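Local coordinates for protein trans-2-enoyl-CoA reductase (Treponema denticola ATCC 35405, PDB 4GGO) that catalyses the NADH-dependent reduction of the carbon-carbon double bond of trans-2-enoyl-CoA substrates, turning crotonyl-CoA into butyryl-CoA in fatty acid synthesis, at residues Ala76-Val81 against Leu112-Ile117; Gly87-Tyr92 against Val395-Arg400; Lys163-Pro168 against Ala199-Val204; Glu321-Lys326 against Asn336-Asp341. All coordinates share one frame; numbering follows the deposited sequence.

Contact 1. Residues Ala76-Val81 against Leu112-Ile117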
loop_
_atom_site.group_PDB
_atom_site.type_symbol
_atom_site.label_atom_id
_atom_site.label_comp_id
_atom_site.label_asym_id
_atom_site.label_seq_id
_atom_site.Cartn_x
_atom_site.Cartn_y
_atom_site.Cartn_z
ATOM N N ALA A 76 -15.405 3.534 11.960
ATOM C CA ALA A 76 -14.857 4.885 11.933
ATOM C C ALA A 76 -15.329 5.695 10.732
ATOM O O ALA A 76 -15.645 5.145 9.677
ATOM C CB ALA A 76 -13.336 4.842 11.969
ATOM N N ALA A 77 -15.379 7.011 10.909
ATOM C CA ALA A 77 -15.613 7.923 9.802
ATOM C C ALA A 77 -14.290 8.120 9.076
ATOM O O ALA A 77 -13.255 8.331 9.709
ATOM C CB ALA A 77 -16.144 9.249 10.314
ATOM N N THR A 78 -14.312 8.033 7.750
ATOM C CA THR A 78 -13.077 8.138 6.983
ATOM C C THR A 78 -13.141 9.178 5.872
ATOM O O THR A 78 -14.138 9.292 5.160
ATOM C CB THR A 78 -12.668 6.787 6.349
ATOM O OG1 THR A 78 -13.585 6.443 5.301
ATOM C CG2 THR A 78 -12.643 5.678 7.392
ATOM N N ILE A 79 -12.061 9.938 5.743
ATOM C CA ILE A 79 -11.838 10.758 4.566
ATOM C C ILE A 79 -10.668 10.152 3.803
ATOM O O ILE A 79 -9.582 9.977 4.355
ATOM C CB ILE A 79 -11.510 12.214 4.930
ATOM C CG1 ILE A 79 -12.714 12.879 5.600
ATOM C CG2 ILE A 79 -11.102 12.992 3.688
ATOM C CD1 ILE A 79 -12.439 14.278 6.094
ATOM N N GLY A 80 -10.901 9.812 2.542
ATOM C CA GLY A 80 -9.866 9.219 1.717
ATOM C C GLY A 80 -9.421 10.149 0.609
ATOM O O GLY A 80 -10.232 10.865 0.022
ATOM N N VAL A 81 -8.123 10.142 0.327
ATOM C CA VAL A 81 -7.563 10.949 -0.746
ATOM C C VAL A 81 -6.755 10.078 -1.701
ATOM O O VAL A 81 -5.896 9.308 -1.272
ATOM C CB VAL A 81 -6.650 12.062 -0.196
ATOM C CG1 VAL A 81 -5.992 12.818 -1.339
ATOM C CG2 VAL A 81 -7.441 13.010 0.691
ATOM N N LEU A 112 -22.300 4.758 7.338
ATOM C CA LEU A 112 -21.045 5.355 7.778
ATOM C C LEU A 112 -20.745 6.634 7.005
ATOM O O LEU A 112 -21.052 6.736 5.816
ATOM C CB LEU A 112 -19.893 4.367 7.588
ATOM C CG LEU A 112 -19.974 3.027 8.321
ATOM C CD1 LEU A 112 -18.822 2.125 7.901
ATOM C CD2 LEU A 112 -19.970 3.239 9.827
ATOM N N TYR A 113 -20.142 7.607 7.680
ATOM C CA TYR A 113 -19.664 8.805 7.003
ATOM C C TYR A 113 -18.419 8.474 6.191
ATOM O O TYR A 113 -17.447 7.934 6.721
ATOM C CB TYR A 113 -19.349 9.917 8.005
ATOM C CG TYR A 113 -18.602 11.085 7.397
ATOM C CD1 TYR A 113 -19.277 12.084 6.708
ATOM C CD2 TYR A 113 -17.221 11.189 7.514
ATOM C CE1 TYR A 113 -18.596 13.152 6.151
ATOM C CE2 TYR A 113 -16.533 12.250 6.960
ATOM C CZ TYR A 113 -17.226 13.230 6.282
ATOM O OH TYR A 113 -16.541 14.288 5.731
ATOM N N SER A 114 -18.450 8.800 4.903
ATOM C CA SER A 114 -17.313 8.548 4.029
ATOM C C SER A 114 -17.243 9.567 2.901
ATOM O O SER A 114 -18.158 9.672 2.084
ATOM C CB SER A 114 -17.382 7.133 3.453
ATOM O OG SER A 114 -16.283 6.882 2.596
ATOM N N VAL A 115 -16.148 10.321 2.866
ATOM C CA VAL A 115 -15.919 11.292 1.806
ATOM C C VAL A 115 -14.580 11.029 1.128
ATOM O O VAL A 115 -13.553 10.893 1.792
ATOM C CB VAL A 115 -15.956 12.736 2.341
ATOM C CG1 VAL A 115 -15.420 13.710 1.300
ATOM C CG2 VAL A 115 -17.372 13.110 2.752
ATOM N N THR A 116 -14.602 10.946 -0.198
ATOM C CA THR A 116 -13.386 10.728 -0.969
ATOM C C THR A 116 -13.023 11.974 -1.767
ATOM O O THR A 116 -13.827 12.476 -2.551
ATOM C CB THR A 116 -13.537 9.539 -1.934
ATOM O OG1 THR A 116 -13.901 8.365 -1.196
ATOM C CG2 THR A 116 -12.233 9.283 -2.676
ATOM N N ILE A 117 -11.811 12.473 -1.553
ATOM C CA ILE A 117 -11.314 13.615 -2.309
ATOM C C ILE A 117 -10.337 13.156 -3.386
ATOM O O ILE A 117 -9.274 12.613 -3.085
ATOM C CB ILE A 117 -10.638 14.652 -1.395
ATOM C CG1 ILE A 117 -11.657 15.224 -0.407
ATOM C CG2 ILE A 117 -10.017 15.769 -2.222
ATOM C CD1 ILE A 117 -11.104 16.310 0.483
HETATM O O HOH W 1 -16.072 5.301 6.747
#
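Val81 and Ile117 run alongside one another at the apolar centre, with Val81 CG2 4.2 Å from Ile117 CB. On the same face of the sheet, Ile79 crosses the end of Tyr113, its CG1 near the ring edge. The Tyr113 ring reaches across because its CG stands anti to the backbone N (chi1 169°), which also brings Ala77 CB to its edge, 3.6 Å from Tyr113 CD2. Helix 124-136 covers this face and supplies Glu133, hydrogen-bonded to the Tyr113 hydroxyl. Between the faces the two strands pair in parallel. Gly80 N donates to Val115 O (3.0 Å) and Gly80 O accepts from Ile117 N (2.7 Å), while Thr78 O takes Val115 N at 3.2 Å. The return bond from Thr78 N to Tyr113 O is weak. On the face of Thr78, Ser114 and Thr116, Arg67 bonds to both threonine hydroxyls and Asp104 to Ser114 and Thr116. A water donates hydrogen bonds to Ala76 O and Tyr113 O and accepts one from Thr78 OG1. The pair belongs to a right-handed beta-alpha-beta unit of the Rossmann fold; its chemistry implies a sheet edge with one apolar face and one bound by charged and hydroxyl groups beside the NAD-binding residues.

Contact 2. Residues Gly87-Tyr92 against Val395-Arg400; sequences GSETKY and VERFDR
Phe398 and Tyr92 set their rings side by side at an oblique 60°, with centroids 4.8 Å apart and Tyr92 CE1 3.5 Å from Phe398 CE1. Val395 CG1 sits over one face of the phenylalanine, offset toward the rim, and Glu89 O lies at its edge. The arrangement is a meeting of two irregular loops: the one between strand 77-82 and helix 95-110 of the Rossmann fold, and the C-terminal tail. Phe398 CG is turned anti to the carbonyl carbon (chi1 -59°), directing the ring into the curve of 87-92, where Lys91 O approaches CB and Thr90 O approaches CD2. A weak bond from Phe398 N to Glu89 O joins the backbones, and Phe398 O accepts a hydrogen bond from the Tyr98 hydroxyl. Outside lies a salt-bridge network. Glu89 CG rests over one face of the Arg397 guanidinium, and Glu89 OE1 approaches Arg397 NH2 from well out of its plane, at 3.5 Å, so that charge alone links them. Arg397 turns NE and NH2 to Asp399, side-on: NE meets the syn lone pair of OD1 at 2.7 Å, and NH2 that of OD2 at 2.8 Å. Arg400 NH1 adds a second positive partner, 2.7 Å from Asp399 OD2.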
loop_
_atom_site.group_PDB
_atom_site.type_symbol
_atom_site.label_atom_id
_atom_site.label_comp_id
_atom_site.label_asym_id
_atom_site.label_seq_id
_atom_site.Cartn_x
_atom_site.Cartn_y
_atom_site.Cartn_z
ATOM N N GLY A 87 -13.877 7.187 -14.886
ATOM C CA GLY A 87 -14.184 6.169 -15.871
ATOM C C GLY A 87 -14.598 6.668 -17.241
ATOM O O GLY A 87 -13.896 6.417 -18.218
ATOM N N SER A 88 -15.728 7.375 -17.296
ATOM C CA SER A 88 -16.399 7.767 -18.545
ATOM C C SER A 88 -17.140 6.599 -19.205
ATOM O O SER A 88 -16.886 5.435 -18.898
ATOM C CB SER A 88 -15.451 8.460 -19.537
ATOM O OG SER A 88 -15.760 8.103 -20.872
ATOM N N GLU A 89 -18.057 6.929 -20.109
ATOM C CA GLU A 89 -18.968 5.948 -20.696
ATOM C C GLU A 89 -18.277 4.868 -21.529
ATOM O O GLU A 89 -18.685 3.706 -21.508
ATOM C CB GLU A 89 -20.035 6.660 -21.538
ATOM C CG GLU A 89 -21.000 5.728 -22.257
ATOM C CD GLU A 89 -22.064 6.478 -23.035
ATOM O OE1 GLU A 89 -22.566 7.502 -22.524
ATOM O OE2 GLU A 89 -22.396 6.047 -24.159
ATOM N N THR A 90 -17.229 5.246 -22.254
ATOM C CA THR A 90 -16.603 4.331 -23.203
ATOM C C THR A 90 -15.151 3.989 -22.874
ATOM O O THR A 90 -14.630 2.974 -23.337
ATOM C CB THR A 90 -16.668 4.887 -24.640
ATOM O OG1 THR A 90 -15.911 6.101 -24.720
ATOM C CG2 THR A 90 -18.110 5.165 -25.039
ATOM N N LYS A 91 -14.495 4.833 -22.085
ATOM C CA LYS A 91 -13.086 4.619 -21.767
ATOM C C LYS A 91 -12.904 4.103 -20.344
ATOM O O LYS A 91 -13.836 4.125 -19.547
ATOM C CB LYS A 91 -12.286 5.905 -21.984
ATOM C CG LYS A 91 -12.473 6.515 -23.366
ATOM C CD LYS A 91 -12.290 5.472 -24.458
ATOM C CE LYS A 91 -12.642 6.033 -25.828
ATOM N NZ LYS A 91 -12.632 4.978 -26.879
ATOM N N TYR A 92 -11.700 3.634 -20.034
ATOM C CA TYR A 92 -11.417 3.065 -18.721
ATOM C C TYR A 92 -11.049 4.126 -17.696
ATOM O O TYR A 92 -10.407 5.123 -18.019
ATOM C CB TYR A 92 -10.260 2.068 -18.800
ATOM C CG TYR A 92 -10.551 0.806 -19.571
ATOM C CD1 TYR A 92 -11.266 -0.234 -18.992
ATOM C CD2 TYR A 92 -10.093 0.644 -20.871
ATOM C CE1 TYR A 92 -11.526 -1.396 -19.690
ATOM C CE2 TYR A 92 -10.347 -0.515 -21.577
ATOM C CZ TYR A 92 -11.064 -1.532 -20.982
ATOM O OH TYR A 92 -11.320 -2.689 -21.679
ATOM N N VAL A 395 -19.009 -5.865 -20.343
ATOM C CA VAL A 395 -19.272 -4.675 -19.544
ATOM C C VAL A 395 -19.995 -3.622 -20.381
ATOM O O VAL A 395 -19.512 -3.213 -21.437
ATOM C CB VAL A 395 -17.967 -4.087 -18.976
ATOM C CG1 VAL A 395 -18.257 -2.847 -18.145
ATOM C CG2 VAL A 395 -17.239 -5.132 -18.144
ATOM N N GLU A 396 -21.158 -3.192 -19.901
ATOM C CA GLU A 396 -22.007 -2.262 -20.638
ATOM C C GLU A 396 -21.396 -0.865 -20.731
ATOM O O GLU A 396 -21.341 -0.276 -21.811
ATOM C CB GLU A 396 -23.399 -2.210 -20.004
ATOM C CG GLU A 396 -24.098 -3.565 -19.988
ATOM C CD GLU A 396 -25.236 -3.632 -18.991
ATOM O OE1 GLU A 396 -25.267 -4.592 -18.192
ATOM O OE2 GLU A 396 -26.101 -2.732 -19.006
ATOM N N ARG A 397 -20.936 -0.340 -19.601
ATOM C CA ARG A 397 -20.266 0.958 -19.582
ATOM C C ARG A 397 -19.214 1.037 -18.476
ATOM O O ARG A 397 -19.175 0.189 -17.585
ATOM C CB ARG A 397 -21.283 2.098 -19.462
ATOM C CG ARG A 397 -22.237 1.981 -18.287
ATOM C CD ARG A 397 -23.378 2.977 -18.429
ATOM N NE ARG A 397 -22.892 4.344 -18.592
ATOM C CZ ARG A 397 -23.600 5.331 -19.132
ATOM N NH1 ARG A 397 -24.830 5.104 -19.573
ATOM N NH2 ARG A 397 -23.076 6.544 -19.240
ATOM N N PHE A 398 -18.365 2.059 -18.536
ATOM C CA PHE A 398 -17.200 2.124 -17.659
ATOM C C PHE A 398 -17.194 3.318 -16.707
ATOM O O PHE A 398 -16.157 3.651 -16.135
ATOM C CB PHE A 398 -15.918 2.128 -18.491
ATOM C CG PHE A 398 -15.756 0.919 -19.362
ATOM C CD1 PHE A 398 -15.129 -0.217 -18.879
ATOM C CD2 PHE A 398 -16.230 0.915 -20.664
ATOM C CE1 PHE A 398 -14.978 -1.333 -19.676
ATOM C CE2 PHE A 398 -16.083 -0.200 -21.467
ATOM C CZ PHE A 398 -15.455 -1.325 -20.972
ATOM N N ASP A 399 -18.343 3.958 -16.538
ATOM C CA ASP A 399 -18.446 5.090 -15.626
ATOM C C ASP A 399 -19.293 4.747 -14.407
ATOM O O ASP A 399 -19.795 5.638 -13.722
ATOM C CB ASP A 399 -19.027 6.309 -16.348
ATOM C CG ASP A 399 -20.307 5.989 -17.091
ATOM O OD1 ASP A 399 -20.533 4.801 -17.408
ATOM O OD2 ASP A 399 -21.089 6.925 -17.360
ATOM N N ARG A 400 -19.441 3.451 -14.139
ATOM C CA ARG A 400 -20.292 2.980 -13.046
ATOM C C ARG A 400 -19.845 1.639 -12.463
ATOM O O ARG A 400 -19.082 0.900 -13.089
ATOM C CB ARG A 400 -21.744 2.869 -13.518
ATOM C CG ARG A 400 -22.561 4.132 -13.321
ATOM C CD ARG A 400 -23.389 4.465 -14.548
ATOM N NE ARG A 400 -24.100 5.729 -14.384
ATOM C CZ ARG A 400 -23.559 6.924 -14.603
ATOM N NH1 ARG A 400 -22.297 7.023 -14.993
ATOM N NH2 ARG A 400 -24.282 8.022 -14.429
#

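Contact 3. Residues Lys163-Pro168 against Ala199-Val204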
loop_
_atom_site.group_PDB
_atom_site.type_symbol
_atom_site.label_atom_id
_atom_site.label_comp_id
_atom_site.label_asym_id
_atom_site.label_seq_id
_atom_site.Cartn_x
_atom_site.Cartn_y
_atom_site.Cartn_z
ATOM N N LYS A 163 11.083 12.869 -10.342
ATOM C CA LYS A 163 10.877 11.472 -10.709
ATOM C C LYS A 163 11.759 10.544 -9.877
ATOM O O LYS A 163 12.970 10.744 -9.783
ATOM C CB LYS A 163 11.151 11.268 -12.201
ATOM C CG LYS A 163 9.994 11.672 -13.099
ATOM C CD LYS A 163 10.391 11.689 -14.566
ATOM C CE LYS A 163 10.682 13.107 -15.039
ATOM N NZ LYS A 163 11.013 13.152 -16.490
ATOM N N SER A 164 11.146 9.531 -9.274
ATOM C CA SER A 164 11.886 8.574 -8.459
ATOM C C SER A 164 12.457 7.447 -9.311
ATOM O O SER A 164 11.909 7.111 -10.362
ATOM C CB SER A 164 10.990 7.994 -7.360
ATOM O OG SER A 164 9.943 7.217 -7.913
ATOM N N VAL A 165 13.566 6.874 -8.856
ATOM C CA VAL A 165 14.155 5.712 -9.507
ATOM C C VAL A 165 14.368 4.593 -8.490
ATOM O O VAL A 165 14.427 4.840 -7.285
ATOM C CB VAL A 165 15.504 6.046 -10.178
ATOM C CG1 VAL A 165 15.344 7.208 -11.151
ATOM C CG2 VAL A 165 16.559 6.363 -9.128
ATOM N N LEU A 166 14.471 3.363 -8.980
ATOM C CA LEU A 166 14.713 2.210 -8.123
ATOM C C LEU A 166 16.056 1.593 -8.482
ATOM O O LEU A 166 16.116 0.607 -9.216
ATOM C CB LEU A 166 13.605 1.172 -8.301
ATOM C CG LEU A 166 12.164 1.678 -8.234
ATOM C CD1 LEU A 166 11.188 0.528 -8.423
ATOM C CD2 LEU A 166 11.901 2.397 -6.921
ATOM N N LYS A 167 17.135 2.177 -7.968
ATOM C CA LYS A 167 18.479 1.790 -8.384
ATOM C C LYS A 167 19.475 1.782 -7.220
ATOM O O LYS A 167 19.270 2.468 -6.219
ATOM C CB LYS A 167 18.959 2.711 -9.517
ATOM C CG LYS A 167 18.179 2.533 -10.818
ATOM C CD LYS A 167 18.794 3.273 -11.995
ATOM C CE LYS A 167 18.678 4.773 -11.851
ATOM N NZ LYS A 167 18.906 5.436 -13.167
ATOM N N PRO A 168 20.558 0.994 -7.344
ATOM C CA PRO A 168 21.576 0.938 -6.291
ATOM C C PRO A 168 22.571 2.090 -6.398
ATOM O O PRO A 168 22.437 2.942 -7.275
ATOM C CB PRO A 168 22.290 -0.378 -6.585
ATOM C CG PRO A 168 22.211 -0.495 -8.066
ATOM C CD PRO A 168 20.859 0.056 -8.442
ATOM N N ALA A 199 18.441 12.352 -5.022
ATOM C CA ALA A 199 17.719 13.450 -4.394
ATOM C C ALA A 199 16.249 13.434 -4.799
ATOM O O ALA A 199 15.364 13.643 -3.969
ATOM C CB ALA A 199 18.355 14.783 -4.758
ATOM N N ALA A 200 16.002 13.179 -6.080
ATOM C CA ALA A 200 14.645 13.136 -6.611
ATOM C C ALA A 200 13.825 12.020 -5.971
ATOM O O ALA A 200 12.646 12.201 -5.670
ATOM C CB ALA A 200 14.673 12.974 -8.125
ATOM N N THR A 201 14.456 10.869 -5.762
ATOM C CA THR A 201 13.784 9.728 -5.148
ATOM C C THR A 201 13.362 10.047 -3.717
ATOM O O THR A 201 12.254 9.712 -3.299
ATOM C CB THR A 201 14.677 8.471 -5.167
ATOM O OG1 THR A 201 15.000 8.137 -6.522
ATOM C CG2 THR A 201 13.964 7.292 -4.519
ATOM N N VAL A 202 14.246 10.706 -2.974
ATOM C CA VAL A 202 13.937 11.142 -1.616
ATOM C C VAL A 202 12.818 12.180 -1.630
ATOM O O VAL A 202 11.941 12.177 -0.764
ATOM C CB VAL A 202 15.182 11.726 -0.912
ATOM C CG1 VAL A 202 14.818 12.283 0.456
ATOM C CG2 VAL A 202 16.266 10.665 -0.785
ATOM N N LYS A 203 12.850 13.062 -2.625
ATOM C CA LYS A 203 11.817 14.080 -2.793
ATOM C C LYS A 203 10.443 13.450 -2.977
ATOM O O LYS A 203 9.441 13.968 -2.485
ATOM C CB LYS A 203 12.139 14.971 -3.996
ATOM C CG LYS A 203 12.766 16.307 -3.639
ATOM C CD LYS A 203 11.778 17.192 -2.899
ATOM C CE LYS A 203 12.383 18.545 -2.568
ATOM N NZ LYS A 203 11.433 19.406 -1.810
ATOM N N VAL A 204 10.405 12.325 -3.682
ATOM C CA VAL A 204 9.146 11.669 -4.012
ATOM C C VAL A 204 8.724 10.636 -2.965
ATOM O O VAL A 204 7.554 10.569 -2.587
ATOM C CB VAL A 204 9.220 10.997 -5.401
ATOM C CG1 VAL A 204 7.922 10.277 -5.718
ATOM C CG2 VAL A 204 9.531 12.029 -6.473
#
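One hydrogen bond joins the segments: Val165 N donates to Thr201 OG1 at 3.0 Å, and at 174° it is almost straight. The hydroxyl is placed by a first torsion of -60°, which sets OG1 beside its own backbone N and anti to the carbonyl carbon. There it is also hydrogen-bonded to Glu197 O, one turn earlier in the helix, so the oxygen ties the loop amide to a helical carbonyl. Since the amide can only donate, the hydroxyl proton is probably directed at Glu197. The contact thus docks the loop that follows strand 161-163 onto helix 195-205, within the catalytic region of this Rossmann-fold reductase. Van der Waals contacts surround the bond. The side chains of Val165 and Thr201 cross at about a right angle, with Val165 CG2 3.5 Å from Thr201 OG1, while Thr201 CG2 packs against Val165 O at 3.7 Å. Ser164 CB lies 4.0 Å from Val204 CB, and the Ser164 hydroxyl is hydrogen-bonded to Pro151 O. One turn before Val204, Ala200 CB presses on Lys163 O at 3.3 Å. Among the polar partners beyond the segments, Thr248 of helix 248-266 is hydrogen-bonded through its hydroxyl to Val165 O.

Contact 4. Residues Glu321-Lys326 against Asn336-Asp341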
loop_
_atom_site.group_PDB
_atom_site.type_symbol
_atom_site.label_atom_id
_atom_site.label_comp_id
_atom_site.label_asym_id
_atom_site.label_seq_id
_atom_site.Cartn_x
_atom_site.Cartn_y
_atom_site.Cartn_z
ATOM N N GLU A 321 -3.425 -5.784 16.434
ATOM C CA GLU A 321 -2.276 -6.284 17.185
ATOM C C GLU A 321 -1.131 -5.282 17.342
ATOM O O GLU A 321 -0.082 -5.623 17.886
ATOM C CB GLU A 321 -1.755 -7.579 16.557
ATOM C CG GLU A 321 -2.669 -8.780 16.740
ATOM C CD GLU A 321 -2.536 -9.412 18.114
ATOM O OE1 GLU A 321 -1.796 -10.411 18.240
ATOM O OE2 GLU A 321 -3.167 -8.910 19.067
ATOM N N ARG A 322 -1.326 -4.057 16.863
ATOM C CA ARG A 322 -0.322 -3.009 17.035
ATOM C C ARG A 322 -0.941 -1.706 17.535
ATOM O O ARG A 322 -0.594 -1.212 18.606
ATOM C CB ARG A 322 0.437 -2.745 15.730
ATOM C CG ARG A 322 1.235 -3.924 15.195
ATOM C CD ARG A 322 2.386 -4.295 16.118
ATOM N NE ARG A 322 3.297 -5.247 15.489
ATOM C CZ ARG A 322 3.080 -6.556 15.424
ATOM N NH1 ARG A 322 1.979 -7.073 15.951
ATOM N NH2 ARG A 322 3.962 -7.349 14.830
ATOM N N LEU A 323 -1.863 -1.156 16.749
ATOM C CA LEU A 323 -2.442 0.149 17.046
ATOM C C LEU A 323 -3.439 0.104 18.201
ATOM O O LEU A 323 -3.377 0.926 19.116
ATOM C CB LEU A 323 -3.115 0.731 15.800
ATOM C CG LEU A 323 -2.244 0.853 14.547
ATOM C CD1 LEU A 323 -3.034 1.477 13.406
ATOM C CD2 LEU A 323 -0.988 1.658 14.841
ATOM N N TYR A 324 -4.358 -0.854 18.157
ATOM C CA TYR A 324 -5.429 -0.916 19.147
ATOM C C TYR A 324 -5.438 -2.249 19.885
ATOM O O TYR A 324 -6.254 -3.128 19.601
ATOM C CB TYR A 324 -6.780 -0.634 18.482
ATOM C CG TYR A 324 -6.772 0.648 17.678
ATOM C CD1 TYR A 324 -6.926 1.881 18.298
ATOM C CD2 TYR A 324 -6.591 0.626 16.301
ATOM C CE1 TYR A 324 -6.908 3.055 17.569
ATOM C CE2 TYR A 324 -6.570 1.795 15.562
ATOM C CZ TYR A 324 -6.729 3.006 16.201
ATOM O OH TYR A 324 -6.712 4.172 15.470
ATOM N N ARG A 325 -4.517 -2.384 20.835
ATOM C CA ARG A 325 -4.363 -3.607 21.613
ATOM C C ARG A 325 -5.006 -3.480 22.988
ATOM O O ARG A 325 -5.207 -2.376 23.494
ATOM C CB ARG A 325 -2.882 -3.934 21.788
ATOM C CG ARG A 325 -2.137 -4.195 20.495
ATOM C CD ARG A 325 -0.642 -4.070 20.709
ATOM N NE ARG A 325 -0.170 -4.907 21.807
ATOM C CZ ARG A 325 0.301 -6.140 21.656
ATOM N NH1 ARG A 325 0.362 -6.683 20.448
ATOM N NH2 ARG A 325 0.710 -6.831 22.712
ATOM N N LYS A 326 -5.305 -4.622 23.597
ATOM C CA LYS A 326 -5.894 -4.651 24.930
ATOM C C LYS A 326 -4.914 -4.165 25.996
ATOM O O LYS A 326 -5.326 -3.706 27.059
ATOM C CB LYS A 326 -6.384 -6.062 25.268
ATOM C CG LYS A 326 -7.385 -6.632 24.271
ATOM C CD LYS A 326 -7.792 -8.049 24.648
ATOM C CE LYS A 326 -8.542 -8.737 23.517
ATOM N NZ LYS A 326 -9.809 -8.041 23.168
ATOM N N ASN A 336 12.146 2.194 16.898
ATOM C CA ASN A 336 10.817 2.792 17.045
ATOM C C ASN A 336 9.925 2.666 15.809
ATOM O O ASN A 336 9.054 3.503 15.576
ATOM C CB ASN A 336 10.918 4.257 17.485
ATOM C CG ASN A 336 11.597 4.416 18.831
ATOM O OD1 ASN A 336 11.003 4.143 19.875
ATOM N ND2 ASN A 336 12.847 4.864 18.813
ATOM N N ARG A 337 10.143 1.615 15.027
ATOM C CA ARG A 337 9.313 1.343 13.861
ATOM C C ARG A 337 8.339 0.212 14.163
ATOM O O ARG A 337 8.696 -0.763 14.825
ATOM C CB ARG A 337 10.182 0.952 12.662
ATOM C CG ARG A 337 11.196 2.005 12.247
ATOM C CD ARG A 337 12.137 1.477 11.171
ATOM N NE ARG A 337 12.848 0.280 11.610
ATOM C CZ ARG A 337 14.025 -0.111 11.129
ATOM N NH1 ARG A 337 14.632 0.608 10.194
ATOM N NH2 ARG A 337 14.598 -1.216 11.590
ATOM N N ILE A 338 7.108 0.346 13.684
ATOM C CA ILE A 338 6.149 -0.748 13.757
ATOM C C ILE A 338 6.522 -1.788 12.705
ATOM O O ILE A 338 6.769 -1.443 11.550
ATOM C CB ILE A 338 4.708 -0.260 13.520
ATOM C CG1 ILE A 338 4.285 0.709 14.627
ATOM C CG2 ILE A 338 3.747 -1.437 13.452
ATOM C CD1 ILE A 338 2.885 1.258 14.459
ATOM N N ARG A 339 6.574 -3.054 13.110
ATOM C CA ARG A 339 6.977 -4.126 12.208
ATOM C C ARG A 339 5.882 -5.173 12.037
ATOM O O ARG A 339 5.613 -5.950 12.951
ATOM C CB ARG A 339 8.250 -4.808 12.722
ATOM C CG ARG A 339 9.419 -3.868 12.958
ATOM C CD ARG A 339 9.907 -3.254 11.656
ATOM N NE ARG A 339 10.473 -4.252 10.752
ATOM C CZ ARG A 339 11.756 -4.599 10.733
ATOM N NH1 ARG A 339 12.612 -4.030 11.571
ATOM N NH2 ARG A 339 12.185 -5.515 9.875
ATOM N N ILE A 340 5.251 -5.195 10.868
ATOM C CA ILE A 340 4.332 -6.278 10.536
ATOM C C ILE A 340 4.884 -7.104 9.380
ATOM O O ILE A 340 4.168 -7.893 8.761
ATOM C CB ILE A 340 2.902 -5.785 10.231
ATOM C CG1 ILE A 340 2.897 -4.823 9.043
ATOM C CG2 ILE A 340 2.290 -5.132 11.465
ATOM C CD1 ILE A 340 1.508 -4.373 8.636
ATOM N N ASP A 341 6.169 -6.911 9.100
ATOM C CA ASP A 341 6.902 -7.788 8.198
ATOM C C ASP A 341 7.629 -8.836 9.034
ATOM O O ASP A 341 8.542 -9.512 8.557
ATOM C CB ASP A 341 7.904 -6.989 7.362
ATOM C CG ASP A 341 8.934 -6.267 8.212
ATOM O OD1 ASP A 341 8.661 -6.013 9.404
ATOM O OD2 ASP A 341 10.020 -5.949 7.685
HETATM O O HOH W 2 5.769 -3.848 15.685
#
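Arg322 and Ile338 mark the closest backbone approach, yet their CA atoms stay 7.6 Å apart, so side chains and a water must bridge the segments. Residues 321-323 end helix 311-323 in a wider pi-type turn, and Tyr324 is the first residue to leave helical angles; the short strand 338-339 faces Arg322 and Leu323. Arg322 does most of the bridging. Its chain bends at chi2 (-66°), and Arg322 CG lies 3.9 Å from Ile338 CG2 as the two side chains pass antiparallel to each other. Ile340 CG2 covers one face of the guanidinium, offset toward the rim. At the edge, Arg322 NH2 donates to Arg339 O at 2.9 Å and also forms a salt bridge with Asp342. NE donates to a water that accepts from Arg339 N as well, while Arg322 NH1 turns back to Glu321 O at 3.2 Å. Arg325 NH1 reaches Glu321 O from the other face of the carbonyl plane, at 2.8 Å. Polar partners thus engage all three guanidinium nitrogens of Arg322, which should fix its rotation. Deeper in, Leu323 CD2 touches Ile338 CD1 at 3.9 Å, the side chains crossing nearly at right angles. Strand 338-339 forms one edge of the parallel sheet, hydrogen-bonded to strand 270-276; Leu230 of strand 227-233 meets both Leu323 and Ile338, and Leu318 of helix 311-323 packs on Ile338 and Ile340.

Contacts 1 and 4 reach the two ends of one seven-stranded parallel sheet: contact 1 pairs edge strand 114-118 with 77-82, and contact 4 packs a helix end on the other edge strand, 338-339. Their centres are 23 Å apart. Contacts 1, 3 and 4 follow one another along the chain, whereas contact 2 spans both 3 and 4 and alternates with contact 1, bringing the C-terminal tail back to the loop after strand 77-82. Contacts 2 and 4, with centres 40 Å apart, lie on opposite sides of the chain's centre. Contact 3 stands 28 Å from contact 4, between centres. Contact 2 alone thus joins early and late parts of the monomer; the other three are local in sequence.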